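Local coordinates for protein Lys-gingipain catalytic subunit (Porphyromonas gingivalis, PDB 6I9A) that cleaves proteins after lysine residues as a secreted calcium-binding cysteine protease and may act as a virulence factor in periodontal disease, at residues A[11-16]-A[409-414]; A[390-395]-A[434-439]; A[400-405]-A[422-427]. All blocks are in the same frame, centred on the assembly; numbering follows the deposited sequence. Where two conformers were deposited one is given.

Contact 1: A[11-16]-A[409-414]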
loop_
_atom_site.group_PDB
_atom_site.type_symbol
_atom_site.label_atom_id
_atom_site.label_comp_id
_atom_site.label_asym_id
_atom_site.label_seq_id
_atom_site.Cartn_x
_atom_site.Cartn_y
_atom_site.Cartn_z
ATOM N N ASN A 11 5.398 5.060 -11.230
ATOM C CA ASN A 11 6.156 5.810 -12.217
ATOM C C ASN A 11 6.533 7.130 -11.586
ATOM O O ASN A 11 5.930 7.532 -10.592
ATOM C CB ASN A 11 5.315 6.002 -13.509
ATOM C CG ASN A 11 6.113 6.331 -14.716
ATOM O OD1 ASN A 11 7.360 6.328 -14.682
ATOM N ND2 ASN A 11 5.386 6.559 -15.815
ATOM N N THR A 12 7.496 7.824 -12.200
ATOM C CA THR A 12 7.925 9.135 -11.723
ATOM C C THR A 12 7.841 10.136 -12.858
ATOM O O THR A 12 7.976 9.754 -14.035
ATOM C CB THR A 12 9.382 9.100 -11.186
ATOM O OG1 THR A 12 10.260 8.681 -12.214
ATOM C CG2 THR A 12 9.535 8.174 -9.977
ATOM N N PRO A 13 7.706 11.424 -12.546
ATOM C CA PRO A 13 7.329 11.962 -11.221
ATOM C C PRO A 13 6.043 11.338 -10.703
ATOM O O PRO A 13 5.123 11.020 -11.471
ATOM C CB PRO A 13 7.154 13.471 -11.463
ATOM C CG PRO A 13 7.844 13.761 -12.785
ATOM C CD PRO A 13 7.645 12.477 -13.591
ATOM N N VAL A 14 6.020 11.071 -9.415
ATOM C CA VAL A 14 4.825 10.484 -8.825
ATOM C C VAL A 14 3.666 11.488 -8.877
ATOM O O VAL A 14 3.837 12.629 -8.466
ATOM C CB VAL A 14 5.061 10.005 -7.376
ATOM C CG1 VAL A 14 3.788 9.328 -6.841
ATOM C CG2 VAL A 14 6.259 9.066 -7.327
ATOM N N ARG A 15 2.510 11.064 -9.388
ATOM C CA ARG A 15 1.297 11.885 -9.422
ATOM C C ARG A 15 0.192 11.201 -8.673
ATOM O O ARG A 15 -0.015 9.984 -8.848
ATOM C CB ARG A 15 0.889 12.136 -10.874
ATOM C CG ARG A 15 2.042 12.828 -11.650
ATOM C CD ARG A 15 1.698 13.052 -13.123
ATOM N NE ARG A 15 2.881 13.388 -13.932
ATOM C CZ ARG A 15 3.475 14.564 -13.945
ATOM N NH1 ARG A 15 2.977 15.570 -13.244
ATOM N NH2 ARG A 15 4.569 14.747 -14.665
ATOM N N MET A 16 -0.538 11.949 -7.855
ATOM C CA MET A 16 -1.625 11.363 -7.065
ATOM C C MET A 16 -2.859 12.256 -7.130
ATOM O O MET A 16 -2.775 13.464 -6.843
ATOM C CB MET A 16 -1.176 11.179 -5.602
ATOM C CG MET A 16 -2.286 10.769 -4.651
ATOM S SD MET A 16 -1.634 10.716 -2.926
ATOM C CE MET A 16 -0.893 9.014 -3.034
ATOM N N TYR A 409 8.311 21.805 -5.757
ATOM C CA TYR A 409 8.893 22.631 -6.832
ATOM C C TYR A 409 9.580 21.778 -7.880
ATOM O O TYR A 409 9.659 22.183 -9.043
ATOM C CB TYR A 409 9.945 23.614 -6.240
ATOM C CG TYR A 409 9.387 24.827 -5.517
ATOM C CD1 TYR A 409 8.564 24.693 -4.393
ATOM C CD2 TYR A 409 9.782 26.116 -5.884
ATOM C CE1 TYR A 409 8.121 25.806 -3.682
ATOM C CE2 TYR A 409 9.383 27.222 -5.152
ATOM C CZ TYR A 409 8.535 27.065 -4.074
ATOM O OH TYR A 409 8.086 28.165 -3.383
ATOM N N GLY A 410 10.133 20.608 -7.528
ATOM C CA GLY A 410 10.828 19.825 -8.528
ATOM C C GLY A 410 11.180 18.454 -8.015
ATOM O O GLY A 410 11.287 18.247 -6.804
ATOM N N THR A 411 11.378 17.529 -8.942
ATOM C CA THR A 411 11.757 16.147 -8.614
ATOM C C THR A 411 12.756 15.606 -9.608
ATOM O O THR A 411 12.798 16.046 -10.775
ATOM C CB THR A 411 10.532 15.205 -8.593
ATOM O OG1 THR A 411 10.017 15.018 -9.913
ATOM C CG2 THR A 411 9.416 15.675 -7.681
ATOM N N GLY A 412 13.496 14.567 -9.203
ATOM C CA GLY A 412 14.326 13.825 -10.120
ATOM C C GLY A 412 14.704 12.504 -9.515
ATOM O O GLY A 412 14.789 12.370 -8.298
ATOM N N VAL A 413 15.022 11.543 -10.366
ATOM C CA VAL A 413 15.491 10.213 -9.937
ATOM C C VAL A 413 16.986 10.101 -10.178
ATOM O O VAL A 413 17.449 10.380 -11.286
ATOM C CB VAL A 413 14.739 9.111 -10.703
ATOM C CG1 VAL A 413 15.278 7.743 -10.297
ATOM C CG2 VAL A 413 13.239 9.186 -10.419
ATOM N N ALA A 414 17.745 9.694 -9.178
ATOM C CA ALA A 414 19.189 9.478 -9.391
ATOM C C ALA A 414 19.412 8.362 -10.415
ATOM O O ALA A 414 18.872 7.255 -10.285
ATOM C CB ALA A 414 19.865 9.128 -8.085
#

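Contact 2: A[390-395]-A[434-439]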
loop_
_atom_site.group_PDB
_atom_site.type_symbol
_atom_site.label_atom_id
_atom_site.label_comp_id
_atom_site.label_asym_id
_atom_site.label_seq_id
_atom_site.Cartn_x
_atom_site.Cartn_y
_atom_site.Cartn_z
ATOM N N TYR A 390 18.465 21.309 -11.057
ATOM C CA TYR A 390 19.630 21.211 -10.205
ATOM C C TYR A 390 20.104 19.787 -10.174
ATOM O O TYR A 390 19.285 18.873 -10.184
ATOM C CB TYR A 390 19.376 21.628 -8.750
ATOM C CG TYR A 390 18.786 23.008 -8.581
ATOM C CD1 TYR A 390 19.590 24.147 -8.633
ATOM C CD2 TYR A 390 17.427 23.179 -8.349
ATOM C CE1 TYR A 390 19.046 25.419 -8.478
ATOM C CE2 TYR A 390 16.873 24.441 -8.164
ATOM C CZ TYR A 390 17.687 25.563 -8.230
ATOM O OH TYR A 390 17.100 26.803 -8.095
ATOM N N SER A 391 21.399 19.557 -10.040
ATOM C CA SER A 391 21.933 18.205 -9.817
ATOM C C SER A 391 22.073 17.996 -8.328
ATOM O O SER A 391 22.588 18.840 -7.596
ATOM C CB SER A 391 23.279 18.052 -10.527
ATOM O OG SER A 391 24.219 19.037 -10.120
ATOM N N ILE A 392 21.607 16.812 -7.866
ATOM C CA ILE A 392 21.699 16.381 -6.490
ATOM C C ILE A 392 22.190 14.941 -6.566
ATOM O O ILE A 392 21.656 14.192 -7.371
ATOM C CB ILE A 392 20.373 16.583 -5.694
ATOM C CG1 ILE A 392 20.094 18.116 -5.567
ATOM C CG2 ILE A 392 20.487 15.910 -4.362
ATOM C CD1 ILE A 392 18.879 18.571 -4.769
ATOM N N GLN A 393 23.198 14.571 -5.774
ATOM C CA GLN A 393 23.666 13.204 -5.881
ATOM C C GLN A 393 23.070 12.359 -4.759
ATOM O O GLN A 393 22.931 12.803 -3.627
ATOM C CB GLN A 393 25.187 13.145 -5.941
ATOM C CG GLN A 393 25.750 13.912 -7.156
ATOM C CD GLN A 393 25.746 15.415 -6.960
ATOM O OE1 GLN A 393 25.908 15.920 -5.840
ATOM N NE2 GLN A 393 25.586 16.160 -8.053
ATOM N N ALA A 394 22.722 11.120 -5.116
ATOM C CA ALA A 394 22.133 10.163 -4.184
ATOM C C ALA A 394 22.287 8.786 -4.774
ATOM O O ALA A 394 22.510 8.652 -5.971
ATOM C CB ALA A 394 20.667 10.484 -3.911
ATOM N N SER A 395 22.158 7.744 -3.947
ATOM C CA SER A 395 22.321 6.409 -4.502
ATOM C C SER A 395 21.391 6.165 -5.680
ATOM O O SER A 395 20.238 6.645 -5.690
ATOM C CB SER A 395 22.154 5.301 -3.463
ATOM O OG SER A 395 20.798 5.230 -3.032
ATOM N N TYR A 434 14.541 25.906 1.733
ATOM C CA TYR A 434 13.866 24.896 0.914
ATOM C C TYR A 434 14.093 23.497 1.429
ATOM O O TYR A 434 15.213 23.167 1.795
ATOM C CB TYR A 434 14.351 25.031 -0.543
ATOM C CG TYR A 434 13.789 26.294 -1.175
ATOM C CD1 TYR A 434 14.337 27.547 -0.891
ATOM C CD2 TYR A 434 12.675 26.244 -2.003
ATOM C CE1 TYR A 434 13.793 28.715 -1.428
ATOM C CE2 TYR A 434 12.128 27.406 -2.549
ATOM C CZ TYR A 434 12.666 28.636 -2.219
ATOM O OH TYR A 434 12.084 29.769 -2.746
ATOM N N ASP A 435 13.035 22.697 1.446
ATOM C CA ASP A 435 13.147 21.317 1.904
ATOM C C ASP A 435 13.661 20.442 0.764
ATOM O O ASP A 435 13.219 20.593 -0.368
ATOM C CB ASP A 435 11.752 20.834 2.391
ATOM C CG ASP A 435 11.239 21.700 3.533
ATOM O OD1 ASP A 435 10.199 22.394 3.350
ATOM O OD2 ASP A 435 11.912 21.755 4.576
ATOM N N VAL A 436 14.518 19.511 1.108
ATOM C CA VAL A 436 15.053 18.532 0.177
ATOM C C VAL A 436 14.836 17.198 0.806
ATOM O O VAL A 436 15.329 16.941 1.897
ATOM C CB VAL A 436 16.544 18.747 -0.153
ATOM C CG1 VAL A 436 17.031 17.712 -1.167
ATOM C CG2 VAL A 436 16.788 20.165 -0.668
ATOM N N VAL A 437 14.090 16.319 0.135
ATOM C CA VAL A 437 13.751 14.975 0.643
ATOM C C VAL A 437 14.248 13.978 -0.351
ATOM O O VAL A 437 14.033 14.134 -1.567
ATOM C CB VAL A 437 12.233 14.838 0.936
ATOM C CG1 VAL A 437 11.875 13.396 1.333
ATOM C CG2 VAL A 437 11.823 15.803 2.048
ATOM N N ILE A 438 14.916 12.936 0.156
ATOM C CA ILE A 438 15.415 11.847 -0.684
ATOM C C ILE A 438 14.890 10.539 -0.151
ATOM O O ILE A 438 15.090 10.250 1.043
ATOM C CB ILE A 438 16.959 11.826 -0.762
ATOM C CG1 ILE A 438 17.528 13.237 -1.111
ATOM C CG2 ILE A 438 17.436 10.740 -1.755
ATOM C CD1 ILE A 438 19.111 13.282 -1.068
ATOM N N THR A 439 14.202 9.788 -1.001
ATOM C CA THR A 439 13.630 8.494 -0.571
ATOM C C THR A 439 14.045 7.424 -1.551
ATOM O O THR A 439 14.402 7.684 -2.709
ATOM C CB THR A 439 12.080 8.579 -0.503
ATOM O OG1 THR A 439 11.542 8.950 -1.781
ATOM C CG2 THR A 439 11.566 9.556 0.563
#

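Contact 3: A[400-405]-A[422-427]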
loop_
_atom_site.group_PDB
_atom_site.type_symbol
_atom_site.label_atom_id
_atom_site.label_comp_id
_atom_site.label_asym_id
_atom_site.label_seq_id
_atom_site.Cartn_x
_atom_site.Cartn_y
_atom_site.Cartn_z
ATOM N N VAL A 400 14.469 12.336 -5.508
ATOM C CA VAL A 400 14.793 13.598 -4.847
ATOM C C VAL A 400 13.704 14.615 -5.105
ATOM O O VAL A 400 13.307 14.799 -6.259
ATOM C CB VAL A 400 16.162 14.102 -5.359
ATOM C CG1 VAL A 400 16.565 15.387 -4.634
ATOM C CG2 VAL A 400 17.260 13.034 -5.218
ATOM N N ALA A 401 13.285 15.329 -4.066
ATOM C CA ALA A 401 12.212 16.318 -4.190
ATOM C C ALA A 401 12.629 17.577 -3.501
ATOM O O ALA A 401 13.072 17.554 -2.348
ATOM C CB ALA A 401 10.911 15.800 -3.561
ATOM N N ILE A 402 12.404 18.728 -4.163
ATOM C CA ILE A 402 12.640 20.047 -3.599
ATOM C C ILE A 402 11.287 20.720 -3.409
ATOM O O ILE A 402 10.503 20.779 -4.350
ATOM C CB ILE A 402 13.572 20.885 -4.482
ATOM C CG1 ILE A 402 14.959 20.207 -4.610
ATOM C CG2 ILE A 402 13.704 22.325 -3.911
ATOM C CD1 ILE A 402 15.894 20.934 -5.591
ATOM N N SER A 403 11.030 21.242 -2.204
ATOM C CA SER A 403 9.738 21.848 -1.890
ATOM C C SER A 403 9.936 22.988 -0.904
ATOM O O SER A 403 11.014 23.185 -0.361
ATOM C CB SER A 403 8.778 20.796 -1.311
ATOM O OG SER A 403 9.197 20.360 -0.028
ATOM N N LYS A 404 8.851 23.744 -0.668
ATOM C CA LYS A 404 8.820 24.745 0.388
ATOM C C LYS A 404 7.377 24.989 0.787
ATOM O O LYS A 404 6.508 25.040 -0.079
ATOM C CB LYS A 404 9.498 26.056 -0.041
ATOM C CG LYS A 404 9.788 26.992 1.159
ATOM C CD LYS A 404 10.607 28.229 0.763
ATOM C CE LYS A 404 9.879 29.144 -0.204
ATOM N NZ LYS A 404 8.730 29.822 0.447
ATOM N N ASP A 405 7.120 25.023 2.098
ATOM C CA ASP A 405 5.771 25.252 2.635
ATOM C C ASP A 405 4.761 24.214 2.123
ATOM O O ASP A 405 3.609 24.538 1.893
ATOM C CB ASP A 405 5.255 26.675 2.277
ATOM C CG ASP A 405 6.246 27.796 2.452
ATOM O OD1 ASP A 405 6.680 28.020 3.586
ATOM O OD2 ASP A 405 6.599 28.438 1.433
ATOM N N VAL A 422 17.169 17.224 -10.933
ATOM C CA VAL A 422 15.886 17.638 -10.375
ATOM C C VAL A 422 15.274 18.694 -11.277
ATOM O O VAL A 422 15.799 19.828 -11.364
ATOM C CB VAL A 422 16.061 18.157 -8.933
ATOM C CG1 VAL A 422 14.709 18.604 -8.339
ATOM C CG2 VAL A 422 16.701 17.095 -8.040
ATOM N N SER A 423 14.219 18.341 -11.958
ATOM C CA SER A 423 13.539 19.220 -12.926
ATOM C C SER A 423 12.595 20.110 -12.158
ATOM O O SER A 423 11.662 19.640 -11.477
ATOM C CB SER A 423 12.794 18.379 -13.969
ATOM O OG SER A 423 11.843 17.521 -13.346
ATOM N N MET A 424 12.802 21.427 -12.285
ATOM C CA MET A 424 12.033 22.393 -11.524
ATOM C C MET A 424 10.799 22.821 -12.265
ATOM O O MET A 424 10.854 23.664 -13.165
ATOM C CB MET A 424 12.906 23.617 -11.177
ATOM C CG MET A 424 14.149 23.258 -10.414
ATOM S SD MET A 424 13.819 22.445 -8.824
ATOM C CE MET A 424 13.071 23.787 -7.961
ATOM N N THR A 425 9.649 22.230 -11.927
ATOM C CA THR A 425 8.371 22.594 -12.530
ATOM C C THR A 425 7.912 23.945 -12.002
ATOM O O THR A 425 7.149 24.657 -12.665
ATOM C CB THR A 425 7.358 21.479 -12.310
ATOM O OG1 THR A 425 7.296 21.170 -10.913
ATOM C CG2 THR A 425 7.702 20.247 -13.151
ATOM N N LYS A 426 8.389 24.323 -10.815
ATOM C CA LYS A 426 8.252 25.655 -10.239
ATOM C C LYS A 426 9.659 26.102 -9.930
ATOM O O LYS A 426 10.343 25.481 -9.123
ATOM C CB LYS A 426 7.368 25.641 -8.983
ATOM C CG LYS A 426 7.197 27.044 -8.378
ATOM C CD LYS A 426 6.302 26.974 -7.101
ATOM C CE LYS A 426 6.231 28.305 -6.372
ATOM N NZ LYS A 426 5.679 29.378 -7.221
ATOM N N GLN A 427 10.124 27.188 -10.581
ATOM C CA GLN A 427 11.485 27.617 -10.306
ATOM C C GLN A 427 11.559 28.371 -8.987
ATOM O O GLN A 427 10.556 28.869 -8.472
ATOM C CB GLN A 427 12.065 28.459 -11.468
ATOM C CG GLN A 427 12.181 27.653 -12.763
ATOM C CD GLN A 427 12.937 28.401 -13.820
ATOM O OE1 GLN A 427 13.433 29.529 -13.598
ATOM N NE2 GLN A 427 13.075 27.767 -14.954
#

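Contact 1: A[11-16]-A[409-414]
T12 and P13 meet T411 and V413 at the junction between the protease part of the chain and its C-terminal immunoglobulin-like domain. The first pair lies where the chain runs into strand 14-20 of the four-stranded parallel sheet; the second belongs to strand 407-413 of the antiparallel sandwich. The join is small, partly open to solvent and made by side chains alone. In strand 407-413 the residues alternate, so T411 and V413 both send their side chains to the protease while G412 between them has none.

The peptide bond before P13 is cis. With this bend, which proline tolerates readily, T12 and P13 come to lie beside two successive outward positions of the strand. T12 crosses V413 at about a right angle: V413 CG2 comes within 3.5 Å of T12 OG1 and 3.9 Å of T12 CG2, so a single methyl meets both branches. V413 is turned for this with CG2 beside its backbone N and CG1 anti to it (chi1 177°). Further along, T411 OG1 sits beside the CB-CG edge of the proline ring, 3.6 Å from P13 CB and 3.8 Å from P13 CG, the side chains again crossing at about a right angle. These are van der Waals contacts. T12, partly exposed, can offer methyl and hydroxyl together at an open edge, while buried T411 is a short, strand-favouring residue that fits beside the proline.

Y399 of strand 399-404 reinforces the seam: its side chain touches P13, T411 and V413, and its OH is hydrogen-bonded to V14 N. Roughly opposite T411, P13 CB stands over one face of the R15 guanidinium, 4.3 Å from its plane and nearer its edge than its centre.

Contact 2: A[390-395]-A[434-439]
I392 reaches from strand 389-394 across the apolar interior toward V436 and I438 of strand 432-439. Its CB is the fork from which both branches start into the core. CG2, anti to the backbone N, is the short arm and comes loosely to I438, at 4.4 Å from I438 CD1. CG1 takes the place beside the N (chi1 -66°) and carries the long arm; with chi2 extended at -177°, CD1 ends tip to tip with V436, 4.1 Å from V436 CG1. Beta-branched isoleucine and valine suit such places, since they favour strand backbones and offer two arms to fill the space between layers.

Two residues on, the spacing is tighter. The CA atoms of A394 and I438 are 7.8 Å apart, against 9.7 Å for I392 and V436, and the small methyl of A394 fits: its CB meets I438 CG2 at 3.9 Å. Toward the other end the strands spread, and I428 touches both Y390 and Y434 there. Polar residues of the strands look elsewhere; D435, for example, is hydrogen-bonded through OD2 to Q449 NE2.

The strand axes lie 9.6 Å apart and cross at -39°. Two twisted layers, with aliphatic side chains meeting end to end between them, are the hallmark of the immunoglobulin-like beta sandwich.

Contact 3: A[400-405]-A[422-427]
V400 and I402 pack against V422 and M424 in a wholly apolar contact between strands that are next-but-one neighbours in the sheet of the immunoglobulin-like domain. Strand 407-413 runs between them, antiparallel to both, so the two outer strands point broadly the same way, at 33° to each other. Their axes approach to 7.9 Å, and the CA atoms of V400 and V422 to 6.9 Å, which shows how strongly the sheet curls here.

V422 is the shared partner and uses both of its methyls. CG2 turns to V400, lying 3.8 Å from V400 CG1, and the two valines cross at about a right angle. CG1, anti to the backbone N (chi1 180°), points instead to I402, meeting I402 CD1 at 3.8 Å and I402 CG1 at 4.1 Å. The same CD1 methyl is touched from another direction by the sulfur of M424, with SD 4.1 Å away. The methionine folds back on itself to get there: chi1, chi2 and chi3 all lie near -60°, bringing SD inward although CB does not point at the other strand. Its unbranched, flexible chain can take up this double bend. All four residues are buried.

In the intervening strand, G410 and G412, which have no side chains on this inner face, are consistent with the close approach; V422 CG1 settles 3.5 Å from G410 C. Opposite I402, Y409 and G410 form a classic beta bulge. S423, by contrast, faces out and is hydrogen-bonded through OG to T411 O. Strand 389-394 closes the core nearby, with I392 touching V400 and I402, and Y390 touching I402 and M424, while strand 432-439 contributes I438 against V400.

All three contacts involve the immunoglobulin-like domain, with centres 9 to 11 Å apart. Contacts 2 and 3 fill its interior, whereas contact 1 lies on its outer surface, which rests against the chain where it enters the parallel sheet. Strand 407-413 connects inside and outside, pairing with strand 399-404 through Y409 N to I402 O and V400 N to G412 O while turning T411 and V413 outward. Along the chain, both segments of contact 3 fall between those of contact 2; contact 1 starts near the N-terminus, and its segment 409-414 falls between those of contact 3. The C-terminal domain thus packs, in part through contact 1, against the start of the catalytic fold, away from the annotated sites.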